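Local coordinates for protein LysR family transcriptional regulator (Vibrio vulnificus, PDB 5FHK) that probably binds specific DNA sequences to regulate transcription as the LysR-type virulence regulator AphB, of which this chain is the regulatory domain, at residues G74-I79 with R178-L183; Y15-R20 with D154-E159; N27-Q32 with R195-Y200; I11-N16 with I38-E43. All blocks are in the same frame, centred on the assembly; numbering follows the deposited sequence.

Contact 1 (G74-I79 with R178-L183)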
loop_
_atom_site.group_PDB
_atom_site.type_symbol
_atom_site.label_atom_id
_atom_site.label_comp_id
_atom_site.label_asym_id
_atom_site.label_seq_id
_atom_site.Cartn_x
_atom_site.Cartn_y
_atom_site.Cartn_z
ATOM N N GLY A 74 -7.098 11.997 -15.456
ATOM C CA GLY A 74 -7.944 10.879 -15.080
ATOM C C GLY A 74 -8.912 11.262 -13.991
ATOM O O GLY A 74 -8.868 12.362 -13.435
ATOM N N SER A 75 -9.804 10.322 -13.696
ATOM C CA SER A 75 -10.776 10.560 -12.653
ATOM C C SER A 75 -11.198 9.233 -12.047
ATOM O O SER A 75 -11.093 8.165 -12.661
ATOM C CB SER A 75 -11.977 11.351 -13.176
ATOM O OG SER A 75 -12.651 10.629 -14.174
ATOM N N VAL A 76 -11.638 9.313 -10.815
ATOM C CA VAL A 76 -12.063 8.155 -10.059
ATOM C C VAL A 76 -13.401 8.485 -9.420
ATOM O O VAL A 76 -13.708 9.650 -9.141
ATOM C CB VAL A 76 -10.997 7.768 -9.003
ATOM C CG1 VAL A 76 -11.034 8.697 -7.815
ATOM C CG2 VAL A 76 -11.187 6.361 -8.560
ATOM N N LYS A 77 -14.214 7.458 -9.207
ATOM C CA LYS A 77 -15.476 7.617 -8.501
ATOM C C LYS A 77 -15.625 6.492 -7.486
ATOM O O LYS A 77 -15.445 5.320 -7.824
ATOM C CB LYS A 77 -16.662 7.626 -9.471
ATOM C CG LYS A 77 -18.008 7.700 -8.766
ATOM C CD LYS A 77 -19.162 7.786 -9.757
ATOM C CE LYS A 77 -20.024 6.544 -9.718
ATOM N NZ LYS A 77 -19.662 5.627 -10.827
ATOM N N ASP A 78 -15.961 6.849 -6.255
ATOM C CA ASP A 78 -16.094 5.879 -5.182
ATOM C C ASP A 78 -17.515 5.327 -5.121
ATOM O O ASP A 78 -18.490 6.072 -5.243
ATOM C CB ASP A 78 -15.711 6.518 -3.853
ATOM C CG ASP A 78 -14.437 7.355 -3.955
ATOM O OD1 ASP A 78 -13.422 6.851 -4.489
ATOM O OD2 ASP A 78 -14.467 8.535 -3.544
ATOM N N ILE A 79 -17.618 4.009 -4.925
ATOM C CA ILE A 79 -18.883 3.290 -4.954
ATOM C C ILE A 79 -18.911 2.326 -3.780
ATOM O O ILE A 79 -17.873 1.898 -3.270
ATOM C CB ILE A 79 -19.088 2.508 -6.263
ATOM C CG1 ILE A 79 -18.009 1.442 -6.392
ATOM C CG2 ILE A 79 -19.013 3.452 -7.494
ATOM C CD1 ILE A 79 -18.110 0.672 -7.670
ATOM N N ARG A 178 -13.717 12.475 -8.065
ATOM C CA ARG A 178 -12.562 13.320 -7.844
ATOM C C ARG A 178 -11.601 13.121 -9.009
ATOM O O ARG A 178 -11.430 12.001 -9.505
ATOM C CB ARG A 178 -11.903 13.014 -6.484
ATOM C CG ARG A 178 -12.016 11.574 -6.031
ATOM C CD ARG A 178 -11.809 11.340 -4.505
ATOM N NE ARG A 178 -11.844 9.897 -4.244
ATOM C CZ ARG A 178 -10.862 9.181 -3.686
ATOM N NH1 ARG A 178 -9.748 9.758 -3.232
ATOM N NH2 ARG A 178 -11.012 7.874 -3.543
ATOM N N ASP A 179 -11.008 14.212 -9.475
ATOM C CA ASP A 179 -10.111 14.135 -10.616
ATOM C C ASP A 179 -8.674 13.963 -10.157
ATOM O O ASP A 179 -8.312 14.256 -9.014
ATOM C CB ASP A 179 -10.246 15.379 -11.481
ATOM C CG ASP A 179 -11.594 15.460 -12.155
ATOM O OD1 ASP A 179 -12.247 14.399 -12.285
ATOM O OD2 ASP A 179 -11.992 16.574 -12.556
ATOM N N ILE A 180 -7.850 13.457 -11.061
ATOM C CA ILE A 180 -6.428 13.343 -10.816
ATOM C C ILE A 180 -5.727 14.310 -11.756
ATOM O O ILE A 180 -5.998 14.334 -12.961
ATOM C CB ILE A 180 -5.931 11.900 -10.995
ATOM C CG1 ILE A 180 -6.557 10.983 -9.925
ATOM C CG2 ILE A 180 -4.438 11.858 -10.845
ATOM C CD1 ILE A 180 -7.910 10.446 -10.299
ATOM N N TYR A 181 -4.850 15.122 -11.204
ATOM C CA TYR A 181 -4.162 16.115 -11.998
ATOM C C TYR A 181 -2.684 15.801 -12.013
ATOM O O TYR A 181 -2.165 15.096 -11.141
ATOM C CB TYR A 181 -4.381 17.523 -11.453
ATOM C CG TYR A 181 -5.790 18.021 -11.607
ATOM C CD1 TYR A 181 -6.768 17.651 -10.704
ATOM C CD2 TYR A 181 -6.141 18.867 -12.657
ATOM C CE1 TYR A 181 -8.049 18.096 -10.839
ATOM C CE2 TYR A 181 -7.437 19.322 -12.798
ATOM C CZ TYR A 181 -8.383 18.935 -11.884
ATOM O OH TYR A 181 -9.688 19.371 -11.992
ATOM N N MET A 182 -2.017 16.318 -13.040
ATOM C CA MET A 182 -0.567 16.363 -13.085
ATOM C C MET A 182 -0.173 17.829 -12.967
ATOM O O MET A 182 -0.614 18.658 -13.776
ATOM C CB MET A 182 -0.017 15.731 -14.366
ATOM C CG MET A 182 1.474 15.942 -14.563
ATOM S SD MET A 182 2.108 15.144 -16.056
ATOM C CE MET A 182 1.076 15.916 -17.293
ATOM N N LEU A 183 0.631 18.143 -11.954
ATOM C CA LEU A 183 1.080 19.506 -11.677
ATOM C C LEU A 183 2.576 19.628 -11.914
ATOM O O LEU A 183 3.326 18.690 -11.633
ATOM C CB LEU A 183 0.785 19.901 -10.229
ATOM C CG LEU A 183 -0.538 19.577 -9.541
ATOM C CD1 LEU A 183 -0.590 20.361 -8.208
ATOM C CD2 LEU A 183 -1.694 19.995 -10.413
#
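R178 meets V76 with backbone and side chain, and D78 with its guanidinium. From R178 CB the chain rises on the same face of the sheet as V76. CG turns between the backbone N and the carbonyl carbon (chi1 32°), which lays it alongside V76: R178 CG is 3.5 Å from V76 CG1. R178 CD passes D78 OD2 at 4.0 Å. R178 NE then donates to D78 OD2 at 3.0 Å, by a bent bond to the syn lone pair, with OD2 tilted from the guanidinium plane. R178 NH2 reaches D78 OD1 at 2.8 Å, almost straight at 172°, and D78 OD1 lies in the guanidinium plane. This is a side-on salt bridge, with the two planar groups twisted 50° apart. V76 CG1 lies over one guanidinium face. The strands belong to the mixed sheet of the LysR substrate-binding fold. Strand 68-82 pairs here with strand 178-185 and farther along with strand 149-153. This fits the crossing strands that link the two lobes in this family. The pairing is antiparallel. V76 and R178 exchange two backbone bonds, and I180 N donates to G74 O at 2.8 Å. On the face of V76, I180 CD1 curls back to 3.7 Å from S75 CA. On the other face S75 CB touches D179 OD1 at 3.2 Å.

Contact 2 (Y15-R20 with D154-E159)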
loop_
_atom_site.group_PDB
_atom_site.type_symbol
_atom_site.label_atom_id
_atom_site.label_comp_id
_atom_site.label_asym_id
_atom_site.label_seq_id
_atom_site.Cartn_x
_atom_site.Cartn_y
_atom_site.Cartn_z
ATOM N N TYR A 15 -1.946 8.485 -2.434
ATOM C CA TYR A 15 -1.585 7.314 -1.630
ATOM C C TYR A 15 -2.191 6.011 -2.174
ATOM O O TYR A 15 -1.465 5.082 -2.568
ATOM C CB TYR A 15 -1.984 7.538 -0.175
ATOM C CG TYR A 15 -1.579 6.373 0.683
ATOM C CD1 TYR A 15 -0.354 5.745 0.488
ATOM C CD2 TYR A 15 -2.435 5.854 1.645
ATOM C CE1 TYR A 15 0.021 4.649 1.245
ATOM C CE2 TYR A 15 -2.068 4.761 2.402
ATOM C CZ TYR A 15 -0.836 4.165 2.196
ATOM O OH TYR A 15 -0.459 3.074 2.945
ATOM N N ASN A 16 -3.512 5.927 -2.231
ATOM C CA ASN A 16 -4.148 4.636 -2.509
ATOM C C ASN A 16 -4.169 4.233 -3.976
ATOM O O ASN A 16 -4.443 3.061 -4.266
ATOM C CB ASN A 16 -5.580 4.646 -2.020
ATOM C CG ASN A 16 -5.666 4.662 -0.536
ATOM O OD1 ASN A 16 -5.232 3.722 0.124
ATOM N ND2 ASN A 16 -6.247 5.720 0.013
ATOM N N LEU A 17 -3.889 5.156 -4.900
ATOM C CA LEU A 17 -4.146 4.944 -6.315
ATOM C C LEU A 17 -2.885 4.734 -7.121
ATOM O O LEU A 17 -2.976 4.459 -8.322
ATOM C CB LEU A 17 -4.896 6.151 -6.902
ATOM C CG LEU A 17 -6.195 6.588 -6.229
ATOM C CD1 LEU A 17 -6.701 7.859 -6.900
ATOM C CD2 LEU A 17 -7.233 5.500 -6.354
ATOM N N THR A 18 -1.715 4.880 -6.507
ATOM C CA THR A 18 -0.469 4.908 -7.267
ATOM C C THR A 18 -0.248 3.616 -8.026
ATOM O O THR A 18 0.082 3.633 -9.218
ATOM C CB THR A 18 0.703 5.169 -6.333
ATOM O OG1 THR A 18 0.691 6.546 -5.949
ATOM C CG2 THR A 18 2.025 4.828 -7.016
ATOM N N LYS A 19 -0.435 2.482 -7.358
ATOM C CA LYS A 19 -0.160 1.200 -7.985
ATOM C C LYS A 19 -1.006 1.013 -9.245
ATOM O O LYS A 19 -0.477 0.700 -10.313
ATOM C CB LYS A 19 -0.389 0.074 -6.973
ATOM C CG LYS A 19 -0.298 -1.288 -7.584
ATOM C CD LYS A 19 1.118 -1.783 -7.646
ATOM C CE LYS A 19 1.124 -3.189 -8.220
ATOM N NZ LYS A 19 0.508 -3.202 -9.587
ATOM N N ARG A 20 -2.306 1.304 -9.156
ATOM C CA ARG A 20 -3.261 1.048 -10.238
ATOM C C ARG A 20 -3.160 2.087 -11.348
ATOM O O ARG A 20 -3.118 1.743 -12.533
ATOM C CB ARG A 20 -4.686 1.042 -9.680
ATOM C CG ARG A 20 -5.122 -0.216 -8.970
ATOM C CD ARG A 20 -5.459 -1.304 -9.984
ATOM N NE ARG A 20 -5.530 -2.605 -9.329
ATOM C CZ ARG A 20 -6.658 -3.266 -9.101
ATOM N NH1 ARG A 20 -7.817 -2.754 -9.495
ATOM N NH2 ARG A 20 -6.627 -4.440 -8.473
ATOM N N ASP A 154 -13.571 3.168 -7.566
ATOM C CA ASP A 154 -13.988 2.135 -8.523
ATOM C C ASP A 154 -12.808 1.503 -9.256
ATOM O O ASP A 154 -12.810 0.288 -9.498
ATOM C CB ASP A 154 -14.991 2.700 -9.538
ATOM C CG ASP A 154 -14.460 3.918 -10.294
ATOM O OD1 ASP A 154 -13.295 4.328 -10.068
ATOM O OD2 ASP A 154 -15.228 4.472 -11.118
ATOM N N VAL A 155 -11.789 2.298 -9.609
ATOM C CA VAL A 155 -10.620 1.756 -10.309
ATOM C C VAL A 155 -9.937 0.645 -9.511
ATOM O O VAL A 155 -9.313 -0.248 -10.093
ATOM C CB VAL A 155 -9.629 2.885 -10.656
ATOM C CG1 VAL A 155 -8.934 3.413 -9.404
ATOM C CG2 VAL A 155 -8.611 2.396 -11.673
ATOM N N MET A 156 -10.037 0.664 -8.183
ATOM C CA MET A 156 -9.361 -0.356 -7.388
ATOM C C MET A 156 -10.110 -1.692 -7.340
ATOM O O MET A 156 -9.524 -2.697 -6.914
ATOM C CB MET A 156 -9.151 0.143 -5.958
ATOM C CG MET A 156 -7.977 1.123 -5.740
ATOM S SD MET A 156 -7.851 1.565 -3.957
ATOM C CE MET A 156 -7.823 -0.066 -3.174
ATOM N N ILE A 157 -11.376 -1.736 -7.750
ATOM C CA ILE A 157 -12.168 -2.944 -7.571
ATOM C C ILE A 157 -12.942 -3.326 -8.827
ATOM O O ILE A 157 -13.877 -4.135 -8.757
ATOM C CB ILE A 157 -13.133 -2.779 -6.384
ATOM C CG1 ILE A 157 -13.858 -1.444 -6.474
ATOM C CG2 ILE A 157 -12.386 -2.925 -5.062
ATOM C CD1 ILE A 157 -14.951 -1.273 -5.456
ATOM N N LYS A 158 -12.550 -2.775 -9.984
ATOM C CA LYS A 158 -13.336 -3.022 -11.190
ATOM C C LYS A 158 -13.235 -4.477 -11.638
ATOM O O LYS A 158 -14.234 -5.053 -12.082
ATOM C CB LYS A 158 -12.933 -2.070 -12.316
ATOM C CG LYS A 158 -11.593 -2.308 -12.969
ATOM C CD LYS A 158 -11.421 -1.292 -14.120
ATOM C CE LYS A 158 -11.885 0.110 -13.657
ATOM N NZ LYS A 158 -11.169 1.241 -14.322
ATOM N N GLU A 159 -12.059 -5.099 -11.506
ATOM C CA GLU A 159 -11.959 -6.530 -11.799
ATOM C C GLU A 159 -12.804 -7.354 -10.826
ATOM O O GLU A 159 -13.444 -8.331 -11.231
ATOM C CB GLU A 159 -10.491 -6.984 -11.805
ATOM C CG GLU A 159 -9.873 -7.358 -10.465
ATOM C CD GLU A 159 -8.978 -6.248 -9.880
ATOM O OE1 GLU A 159 -9.302 -5.043 -10.040
ATOM O OE2 GLU A 159 -7.957 -6.586 -9.238
#
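R20 reaches across to E159 and to the backbone of V155. The charged contact is a salt bridge with two hydrogen bonds, both weak in angle. R20 NH2 lies 2.6 Å from E159 OE2, and R20 NH1 lies 2.8 Å from E159 OE1. The guanidinium and carboxylate planes are 38° apart. The R20 chain folds at chi2 (-77°), and this bend helps bring its end round to the carboxylate. A hydrogen bond to backbone uses NH1 again: R20 NH1 donates to V155 O at 3.0 Å, in the carbonyl plane and on a lone pair. The apolar part is looser. L17 CD2 meets V155 CG1 at 4.1 Å. Separately, the M156 thioether comes close to a carbonyl, with M156 SD 3.7 Å from N16 O. The N16 amide itself is bonded to L136 N and H108 O. The contact joins the start of helix 18-32 to the turn into helix 158-163, where I157 is the N-cap. It is consistent with a place between the two lobes of the domain. NH1 thus serves a carboxylate and a carbonyl at once, which probably helps fix the rotation of the guanidinium. The nearby positive charge probably keeps E159 ionised.

Contact 3 (N27-Q32 with R195-Y200)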
loop_
_atom_site.group_PDB
_atom_site.type_symbol
_atom_site.label_atom_id
_atom_site.label_comp_id
_atom_site.label_asym_id
_atom_site.label_seq_id
_atom_site.Cartn_x
_atom_site.Cartn_y
_atom_site.Cartn_z
ATOM N N ASN A 27 6.176 2.577 -15.357
ATOM C CA ASN A 27 7.031 1.472 -15.796
ATOM C C ASN A 27 7.337 1.595 -17.286
ATOM O O ASN A 27 8.467 1.336 -17.719
ATOM C CB ASN A 27 6.372 0.114 -15.466
ATOM C CG ASN A 27 6.449 -0.254 -13.988
ATOM O OD1 ASN A 27 7.387 0.157 -13.283
ATOM N ND2 ASN A 27 5.466 -1.057 -13.503
ATOM N N GLY A 28 6.378 2.076 -18.075
ATOM C CA GLY A 28 6.650 2.288 -19.489
ATOM C C GLY A 28 7.655 3.398 -19.716
ATOM O O GLY A 28 8.480 3.322 -20.627
ATOM N N PHE A 29 7.625 4.430 -18.876
ATOM C CA PHE A 29 8.576 5.511 -19.051
ATOM C C PHE A 29 9.982 5.048 -18.707
ATOM O O PHE A 29 10.935 5.306 -19.456
ATOM C CB PHE A 29 8.167 6.704 -18.196
ATOM C CG PHE A 29 9.210 7.778 -18.134
ATOM C CD1 PHE A 29 9.320 8.703 -19.145
ATOM C CD2 PHE A 29 10.122 7.816 -17.095
ATOM C CE1 PHE A 29 10.276 9.675 -19.087
ATOM C CE2 PHE A 29 11.095 8.796 -17.032
ATOM C CZ PHE A 29 11.174 9.728 -18.024
ATOM N N MET A 30 10.128 4.378 -17.561
ATOM C CA MET A 30 11.439 3.904 -17.133
ATOM C C MET A 30 12.009 2.938 -18.148
ATOM O O MET A 30 13.230 2.861 -18.342
ATOM C CB MET A 30 11.331 3.214 -15.773
ATOM C CG MET A 30 11.072 4.184 -14.614
ATOM S SD MET A 30 11.321 3.423 -13.001
ATOM C CE MET A 30 9.727 2.681 -12.685
ATOM N N SER A 31 11.128 2.143 -18.737
ATOM C CA SER A 31 11.496 1.225 -19.785
ATOM C C SER A 31 12.095 1.968 -20.969
ATOM O O SER A 31 13.097 1.531 -21.536
ATOM C CB SER A 31 10.251 0.443 -20.187
ATOM O OG SER A 31 10.586 -0.805 -20.678
ATOM N N GLN A 32 11.521 3.128 -21.326
ATOM C CA GLN A 32 11.973 3.858 -22.501
ATOM C C GLN A 32 13.215 4.701 -22.219
ATOM O O GLN A 32 13.982 4.985 -23.147
ATOM C CB GLN A 32 10.826 4.739 -23.022
ATOM C CG GLN A 32 11.004 5.315 -24.430
ATOM C CD GLN A 32 9.765 6.066 -24.906
ATOM O OE1 GLN A 32 8.633 5.577 -24.785
ATOM N NE2 GLN A 32 9.970 7.274 -25.431
ATOM N N ARG A 195 11.274 17.282 -18.372
ATOM C CA ARG A 195 10.509 17.573 -19.571
ATOM C C ARG A 195 10.190 16.304 -20.350
ATOM O O ARG A 195 9.073 16.133 -20.850
ATOM C CB ARG A 195 11.311 18.570 -20.409
ATOM C CG ARG A 195 10.963 18.634 -21.867
ATOM C CD ARG A 195 11.980 19.506 -22.636
ATOM N NE ARG A 195 12.969 18.703 -23.344
ATOM C CZ ARG A 195 12.665 17.727 -24.197
ATOM N NH1 ARG A 195 11.396 17.414 -24.450
ATOM N NH2 ARG A 195 13.633 17.063 -24.796
ATOM N N LEU A 196 11.156 15.390 -20.459
ATOM C CA LEU A 196 10.881 14.157 -21.180
ATOM C C LEU A 196 9.796 13.365 -20.474
ATOM O O LEU A 196 8.927 12.760 -21.120
ATOM C CB LEU A 196 12.164 13.351 -21.329
ATOM C CG LEU A 196 12.923 13.839 -22.567
ATOM C CD1 LEU A 196 14.275 13.182 -22.677
ATOM C CD2 LEU A 196 12.111 13.567 -23.837
ATOM N N PHE A 197 9.792 13.412 -19.144
ATOM C CA PHE A 197 8.794 12.671 -18.390
ATOM C C PHE A 197 7.407 13.229 -18.660
ATOM O O PHE A 197 6.479 12.486 -18.989
ATOM C CB PHE A 197 9.128 12.720 -16.898
ATOM C CG PHE A 197 8.117 12.060 -16.043
ATOM C CD1 PHE A 197 7.999 10.686 -16.029
ATOM C CD2 PHE A 197 7.250 12.810 -15.266
ATOM C CE1 PHE A 197 7.035 10.083 -15.233
ATOM C CE2 PHE A 197 6.305 12.220 -14.493
ATOM C CZ PHE A 197 6.191 10.864 -14.461
ATOM N N ILE A 198 7.279 14.553 -18.613
ATOM C CA ILE A 198 5.976 15.187 -18.762
ATOM C C ILE A 198 5.396 14.918 -20.141
ATOM O O ILE A 198 4.181 14.763 -20.299
ATOM C CB ILE A 198 6.107 16.695 -18.487
ATOM C CG1 ILE A 198 6.176 16.939 -16.976
ATOM C CG2 ILE A 198 4.975 17.451 -19.116
ATOM C CD1 ILE A 198 6.877 18.244 -16.595
ATOM N N ASP A 199 6.245 14.917 -21.171
ATOM C CA ASP A 199 5.749 14.628 -22.507
ATOM C C ASP A 199 5.333 13.172 -22.631
ATOM O O ASP A 199 4.356 12.864 -23.320
ATOM C CB ASP A 199 6.814 14.964 -23.557
ATOM C CG ASP A 199 6.953 16.468 -23.797
ATOM O OD1 ASP A 199 6.022 17.249 -23.440
ATOM O OD2 ASP A 199 8.004 16.868 -24.355
ATOM N N TYR A 200 6.087 12.257 -22.014
ATOM C CA TYR A 200 5.664 10.859 -22.013
ATOM C C TYR A 200 4.255 10.729 -21.444
ATOM O O TYR A 200 3.391 10.080 -22.045
ATOM C CB TYR A 200 6.646 9.997 -21.220
ATOM C CG TYR A 200 6.347 8.515 -21.352
ATOM C CD1 TYR A 200 6.850 7.765 -22.427
ATOM C CD2 TYR A 200 5.540 7.872 -20.430
ATOM C CE1 TYR A 200 6.561 6.406 -22.548
ATOM C CE2 TYR A 200 5.268 6.541 -20.537
ATOM C CZ TYR A 200 5.773 5.811 -21.591
ATOM O OH TYR A 200 5.454 4.487 -21.641
#
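The Y200 hydroxyl ends against the backbone of G28, which has no side chain to stand in the way, with Y200 OH only 3.1 Å from G28 C. It makes no hydrogen bond to G28 O. No hydrogen bond joins 27-32 and 195-200, and aromatic rings carry the contact. F29 is the middle ring. With CG anti to its backbone N (chi1 170°), the F29 side chain reaches the second helix. F197 points its edge at one face of F29 in an edge-to-face pair, with the F29 and F197 ring centroids 5.0 Å apart and the planes at 87°. F197 CD1 sits over the centre of the F29 ring. The edge of F29 is turned to the face of Y200 in an offset edge-to-face pair, the F29 and Y200 centroids being 5.6 Å apart. F29 CB adds a CH-pi contact, 3.9 Å from the Y200 ring centroid. This aromatic cluster joins helix 18-32 to helix 192-204, whose segment axes approach to 10.6 Å at 131°. Both helices also cover the sheet: F197 rests on strands 9-14 and 56-60, and F29 on I38 of strand 38-43. F29 CE1 presses to 3.4 Å from F197 CA. Toward the solvent, Q32 OE1 lies in the plane of the Y200 ring, 3.2 Å from Y200 CE1.

Contact 4 (I11-N16 with I38-E43)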
loop_
_atom_site.group_PDB
_atom_site.type_symbol
_atom_site.label_atom_id
_atom_site.label_comp_id
_atom_site.label_asym_id
_atom_site.label_seq_id
_atom_site.Cartn_x
_atom_site.Cartn_y
_atom_site.Cartn_z
ATOM N N ILE A 11 8.962 12.754 -7.854
ATOM C CA ILE A 11 7.533 12.912 -8.104
ATOM C C ILE A 11 6.733 12.496 -6.880
ATOM O O ILE A 11 7.153 11.649 -6.084
ATOM C CB ILE A 11 7.037 12.146 -9.360
ATOM C CG1 ILE A 11 7.329 10.649 -9.294
ATOM C CG2 ILE A 11 7.648 12.712 -10.618
ATOM C CD1 ILE A 11 7.221 9.953 -10.713
ATOM N N SER A 12 5.588 13.146 -6.707
ATOM C CA SER A 12 4.617 12.792 -5.674
ATOM C C SER A 12 3.337 12.300 -6.336
ATOM O O SER A 12 2.907 12.870 -7.345
ATOM C CB SER A 12 4.310 13.993 -4.783
ATOM O OG SER A 12 3.431 13.637 -3.736
ATOM N N THR A 13 2.730 11.255 -5.764
ATOM C CA THR A 13 1.540 10.591 -6.286
ATOM C C THR A 13 0.582 10.255 -5.144
ATOM O O THR A 13 1.021 10.086 -4.001
ATOM C CB THR A 13 1.896 9.291 -7.025
ATOM O OG1 THR A 13 2.531 8.398 -6.099
ATOM C CG2 THR A 13 2.836 9.570 -8.205
ATOM N N PRO A 14 -0.727 10.148 -5.427
ATOM C CA PRO A 14 -1.717 9.936 -4.353
ATOM C C PRO A 14 -1.654 8.543 -3.738
ATOM O O PRO A 14 -1.409 7.545 -4.422
ATOM C CB PRO A 14 -3.063 10.147 -5.064
ATOM C CG PRO A 14 -2.780 9.908 -6.501
ATOM C CD PRO A 14 -1.380 10.423 -6.719
ATOM N N TYR A 15 -1.946 8.485 -2.434
ATOM C CA TYR A 15 -1.585 7.314 -1.630
ATOM C C TYR A 15 -2.191 6.011 -2.174
ATOM O O TYR A 15 -1.465 5.082 -2.568
ATOM C CB TYR A 15 -1.984 7.538 -0.175
ATOM C CG TYR A 15 -1.579 6.373 0.683
ATOM C CD1 TYR A 15 -0.354 5.745 0.488
ATOM C CD2 TYR A 15 -2.435 5.854 1.645
ATOM C CE1 TYR A 15 0.021 4.649 1.245
ATOM C CE2 TYR A 15 -2.068 4.761 2.402
ATOM C CZ TYR A 15 -0.836 4.165 2.196
ATOM O OH TYR A 15 -0.459 3.074 2.945
ATOM N N ASN A 16 -3.512 5.927 -2.231
ATOM C CA ASN A 16 -4.148 4.636 -2.509
ATOM C C ASN A 16 -4.169 4.233 -3.976
ATOM O O ASN A 16 -4.443 3.061 -4.266
ATOM C CB ASN A 16 -5.580 4.646 -2.020
ATOM C CG ASN A 16 -5.666 4.662 -0.536
ATOM O OD1 ASN A 16 -5.232 3.722 0.124
ATOM N ND2 ASN A 16 -6.247 5.720 0.013
ATOM N N ILE A 38 14.124 7.659 -11.054
ATOM C CA ILE A 38 12.906 8.178 -10.434
ATOM C C ILE A 38 12.960 7.951 -8.929
ATOM O O ILE A 38 13.323 6.862 -8.474
ATOM C CB ILE A 38 11.642 7.502 -11.001
ATOM C CG1 ILE A 38 11.570 7.681 -12.511
ATOM C CG2 ILE A 38 10.387 8.040 -10.288
ATOM C CD1 ILE A 38 10.971 8.988 -12.908
ATOM N N GLU A 39 12.593 8.973 -8.161
ATOM C CA GLU A 39 12.283 8.842 -6.740
ATOM C C GLU A 39 10.812 9.190 -6.574
ATOM O O GLU A 39 10.387 10.279 -6.984
ATOM C CB GLU A 39 13.146 9.768 -5.861
ATOM C CG GLU A 39 14.540 9.203 -5.535
ATOM C CD GLU A 39 15.299 10.046 -4.508
ATOM O OE1 GLU A 39 14.682 10.984 -3.938
ATOM O OE2 GLU A 39 16.517 9.791 -4.293
ATOM N N LEU A 40 10.042 8.272 -5.981
ATOM C CA LEU A 40 8.589 8.380 -5.893
ATOM C C LEU A 40 8.123 8.360 -4.437
ATOM O O LEU A 40 8.523 7.486 -3.659
ATOM C CB LEU A 40 7.936 7.233 -6.663
ATOM C CG LEU A 40 6.427 7.032 -6.488
ATOM C CD1 LEU A 40 5.709 8.315 -6.828
ATOM C CD2 LEU A 40 5.964 5.938 -7.411
ATOM N N THR A 41 7.237 9.287 -4.079
ATOM C CA THR A 41 6.661 9.312 -2.737
ATOM C C THR A 41 5.134 9.322 -2.829
ATOM O O THR A 41 4.541 10.290 -3.319
ATOM C CB THR A 41 7.186 10.515 -1.952
ATOM O OG1 THR A 41 8.621 10.564 -2.048
ATOM C CG2 THR A 41 6.785 10.414 -0.476
ATOM N N THR A 42 4.493 8.250 -2.362
ATOM C CA THR A 42 3.038 8.250 -2.240
ATOM C C THR A 42 2.630 9.234 -1.143
ATOM O O THR A 42 3.240 9.268 -0.075
ATOM C CB THR A 42 2.513 6.851 -1.909
ATOM O OG1 THR A 42 2.855 6.520 -0.563
ATOM C CG2 THR A 42 3.120 5.797 -2.811
ATOM N N GLU A 43 1.595 10.034 -1.406
ATOM C CA GLU A 43 1.276 11.208 -0.594
ATOM C C GLU A 43 -0.218 11.283 -0.288
ATOM O O GLU A 43 -1.042 11.093 -1.182
ATOM C CB GLU A 43 1.715 12.485 -1.331
ATOM C CG GLU A 43 1.423 13.759 -0.593
ATOM C CD GLU A 43 1.849 13.668 0.849
ATOM O OE1 GLU A 43 0.990 13.896 1.733
ATOM O OE2 GLU A 43 3.048 13.357 1.085
#
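T13 O accepts from E43 N at 2.7 Å, a bent bond (138°), and T42 CA adds a CA-H...O contact, 3.2 Å from T13 O. The two strands are the parallel pair of a beta-alpha-beta unit, in which helix 18-32 makes the crossover. The backbone bonds alternate along the pair: E39 O accepts from I11 N, I11 O from T41 N, and T41 O from T13 N. I11, T13, L40 and T42 share one face of the sheet. There I11 CD1 meets I38 CG2 at 3.7 Å, and I11 CG1 meets L40 CD1 at 3.8 Å. L40 CD1 is pushed tightly against T13, 3.4 Å from T13 CG2. T13 OG1 stands between the backbone N and the carbonyl carbon (chi1 61°), which places it 3.3 Å from L40 CD1. The hydroxyl of T13 is hydrogen-bonded to T18 OG1, at the first turn of the crossover helix. On the other face S12 OG lies 3.2 Å from E43 CB. The outer side of strand 38-43 meets the second subunit: I38, E39 and L40 pair in parallel with a strand of that chain, so the sheet continues through the dimer. T42 N also donates to N134 OD1 of the second subunit, and the Y15 hydroxyl bonds Y15 OH of that subunit. T42 OG1 sits at the edge of the Y15 ring, 3.5 Å from Y15 CD1.

Overall arrangement
Contacts 1 and 4 reach the same mixed sheet, their centres about 15 Å apart. Contact 2 touches both. K77 O lies 2.9 Å from D154 N, a probable hydrogen bond to contact 1. The side chain of T18 ties contact 2 to contact 4, with T18 CG2 4.1 Å from L40 CD2, and the two contacts share Y15 and N16. Helix 18-32 starts in contact 2 and ends in contact 3, the two centres about 21 Å apart. Contact 3 covers contact 4, where F197 CZ is 4.0 Å from I11 CD1 and M30 CG is 4.1 Å from I38 CG1. Contacts 2, 3 and 4 all touch the second subunit; contact 1 does not.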